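Local coordinates for lipoate-protein ligase 1 (PDB 5T8U), which belongs to the lipoate-protein ligases, with an N-terminal catalytic domain of the lipoyl protein ligase A/B family, and holds lipoic acid in a pocket, at residues A[150-154]-A[166-170]. Sequence-based numbering, arbitrary orientation.
With LPA (lipoic acid), chain C.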
loop_
_atom_site.group_PDB
_atom_site.type_symbol
_atom_site.label_atom_id
_atom_site.label_comp_id
_atom_site.label_asym_id
_atom_site.label_seq_id
_atom_site.Cartn_x
_atom_site.Cartn_y
_atom_site.Cartn_z
ATOM N N LYS A 150 2.026 -10.702 -13.816
ATOM C CA LYS A 150 1.414 -10.004 -12.694
ATOM C C LYS A 150 -0.072 -9.778 -12.947
ATOM O O LYS A 150 -0.464 -9.260 -13.997
ATOM C CB LYS A 150 2.113 -8.664 -12.463
ATOM C CG LYS A 150 1.875 -8.074 -11.080
ATOM C CD LYS A 150 1.893 -6.549 -11.085
ATOM C CE LYS A 150 2.904 -5.993 -10.094
ATOM N NZ LYS A 150 2.683 -4.544 -9.824
ATOM N N CYS A 151 -0.899 -10.175 -11.978
ATOM C CA CYS A 151 -2.312 -9.825 -11.974
ATOM C C CYS A 151 -2.734 -9.088 -10.713
ATOM O O CYS A 151 -3.869 -8.599 -10.654
ATOM C CB CYS A 151 -3.188 -11.079 -12.136
ATOM S SG CYS A 151 -3.433 -12.033 -10.625
ATOM N N SER A 152 -1.863 -8.992 -9.710
ATOM C CA SER A 152 -2.166 -8.253 -8.494
ATOM C C SER A 152 -0.867 -7.738 -7.890
ATOM O O SER A 152 0.193 -8.351 -8.047
ATOM C CB SER A 152 -2.922 -9.123 -7.482
ATOM O OG SER A 152 -2.757 -8.639 -6.161
ATOM N N GLY A 153 -0.960 -6.603 -7.199
ATOM C CA GLY A 153 0.215 -5.992 -6.597
ATOM C C GLY A 153 -0.082 -5.352 -5.256
ATOM O O GLY A 153 -0.956 -4.487 -5.161
ATOM N N SER A 154 0.648 -5.748 -4.217
ATOM C CA SER A 154 0.306 -5.386 -2.850
ATOM C C SER A 154 1.354 -4.474 -2.225
ATOM O O SER A 154 2.483 -4.348 -2.708
ATOM C CB SER A 154 0.143 -6.643 -1.990
ATOM O OG SER A 154 -0.869 -7.487 -2.513
ATOM N N HIS A 166 -2.763 -3.710 1.680
ATOM C CA HIS A 166 -3.669 -3.264 0.630
ATOM C C HIS A 166 -2.999 -3.437 -0.725
ATOM O O HIS A 166 -1.844 -3.037 -0.912
ATOM C CB HIS A 166 -4.108 -1.809 0.847
ATOM C CG HIS A 166 -3.117 -0.787 0.382
ATOM N ND1 HIS A 166 -3.207 -0.171 -0.847
ATOM C CD2 HIS A 166 -2.030 -0.257 0.989
ATOM C CE1 HIS A 166 -2.211 0.687 -0.982
ATOM N NE2 HIS A 166 -1.483 0.655 0.119
ATOM N N GLY A 167 -3.728 -4.046 -1.661
ATOM C CA GLY A 167 -3.201 -4.354 -2.973
ATOM C C GLY A 167 -4.263 -4.192 -4.043
ATOM O O GLY A 167 -5.425 -3.891 -3.755
ATOM N N THR A 168 -3.840 -4.409 -5.285
ATOM C CA THR A 168 -4.689 -4.248 -6.453
ATOM C C THR A 168 -4.857 -5.584 -7.159
ATOM O O THR A 168 -3.908 -6.371 -7.256
ATOM C CB THR A 168 -4.100 -3.222 -7.430
ATOM O OG1 THR A 168 -4.974 -3.068 -8.556
ATOM C CG2 THR A 168 -2.726 -3.663 -7.919
ATOM N N ILE A 169 -6.074 -5.828 -7.642
ATOM C CA ILE A 169 -6.405 -6.974 -8.481
ATOM C C ILE A 169 -6.800 -6.443 -9.851
ATOM O O ILE A 169 -7.499 -5.428 -9.953
ATOM C CB ILE A 169 -7.545 -7.815 -7.868
ATOM C CG1 ILE A 169 -7.115 -8.392 -6.516
ATOM C CG2 ILE A 169 -7.966 -8.934 -8.823
ATOM C CD1 ILE A 169 -8.238 -9.062 -5.744
ATOM N N LEU A 170 -6.357 -7.127 -10.902
ATOM C CA LEU A 170 -6.566 -6.673 -12.270
ATOM C C LEU A 170 -7.681 -7.483 -12.921
ATOM O O LEU A 170 -7.550 -8.699 -13.101
ATOM C CB LEU A 170 -5.272 -6.782 -13.074
ATOM C CG LEU A 170 -4.423 -5.508 -13.099
ATOM C CD1 LEU A 170 -4.223 -4.920 -11.706
ATOM C CD2 LEU A 170 -3.088 -5.805 -13.746
HETATM C C1 LPA C . 3.712 -2.859 -6.288
HETATM O O1 LPA C . 3.559 -3.521 -7.348
HETATM C C2 LPA C . 2.570 -2.761 -5.280
HETATM O O2 LPA C . 4.807 -2.280 -6.060
HETATM C C3 LPA C . 1.442 -1.928 -5.882
HETATM C C4 LPA C . 0.460 -1.510 -4.790
HETATM C C5 LPA C . -0.474 -0.440 -5.353
HETATM C C6 LPA C . -1.318 0.064 -4.351
HETATM S S6 LPA C . -1.838 1.454 -4.765
HETATM C C7 LPA C . -2.911 -1.089 -4.144
HETATM C C8 LPA C . -4.178 -0.159 -3.880
HETATM S S8 LPA C . -3.597 1.575 -3.995
#
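The imidazole of His166 meets lipoic acid at its edge: C8 of the ligand lies in the ring plane, 3.2 Å from His166 ND1, while the far nitrogen, NE2, is hydrogen-bonded to Thr94 OG1, which should help fix the ring's rotation. At the other end of the ligand, Lys150 NZ donates to O1 of lipoic acid (2.8 Å); with CG swung opposite the backbone N (chi1 -161°), the Lys150 chain bends at chi2 and chi3 to bring the ammonium to O1. Lipoic acid is also hydrogen-bonded to Gly97 N. The middle of the ligand lies along the strands, Ser154 O 3.0 Å from its C2 and Gly167 C 3.4 Å from its C7. Strands 150-154 and 166-170 run antiparallel, at 169°. Gly153 and Thr168 form a hydrogen-bonded pair: Thr168 N donates to Gly153 O at 2.9 Å, and Thr168 CG2 packs 3.4 Å from that same oxygen. Farther along, Leu170 N donates to Cys151 O, and Leu170 CB rests 3.3 Å from this oxygen. Gly167 and Ser154 approach to 3.7 Å between CA atoms; a CB on Gly167 would collide with Ser154 OG, which is hydrogen-bonded to His165 NE2. These segments belong to the hairpin of strands 150-159 and 162-170 in the mixed sheet of the catalytic domain. Strand 143-145 flanks it beside a classic bulge, where Cys151 and Ser152 both face Ile144, and strand 105-112 borders the other side, with Phe108 against Ser154 and Ile169.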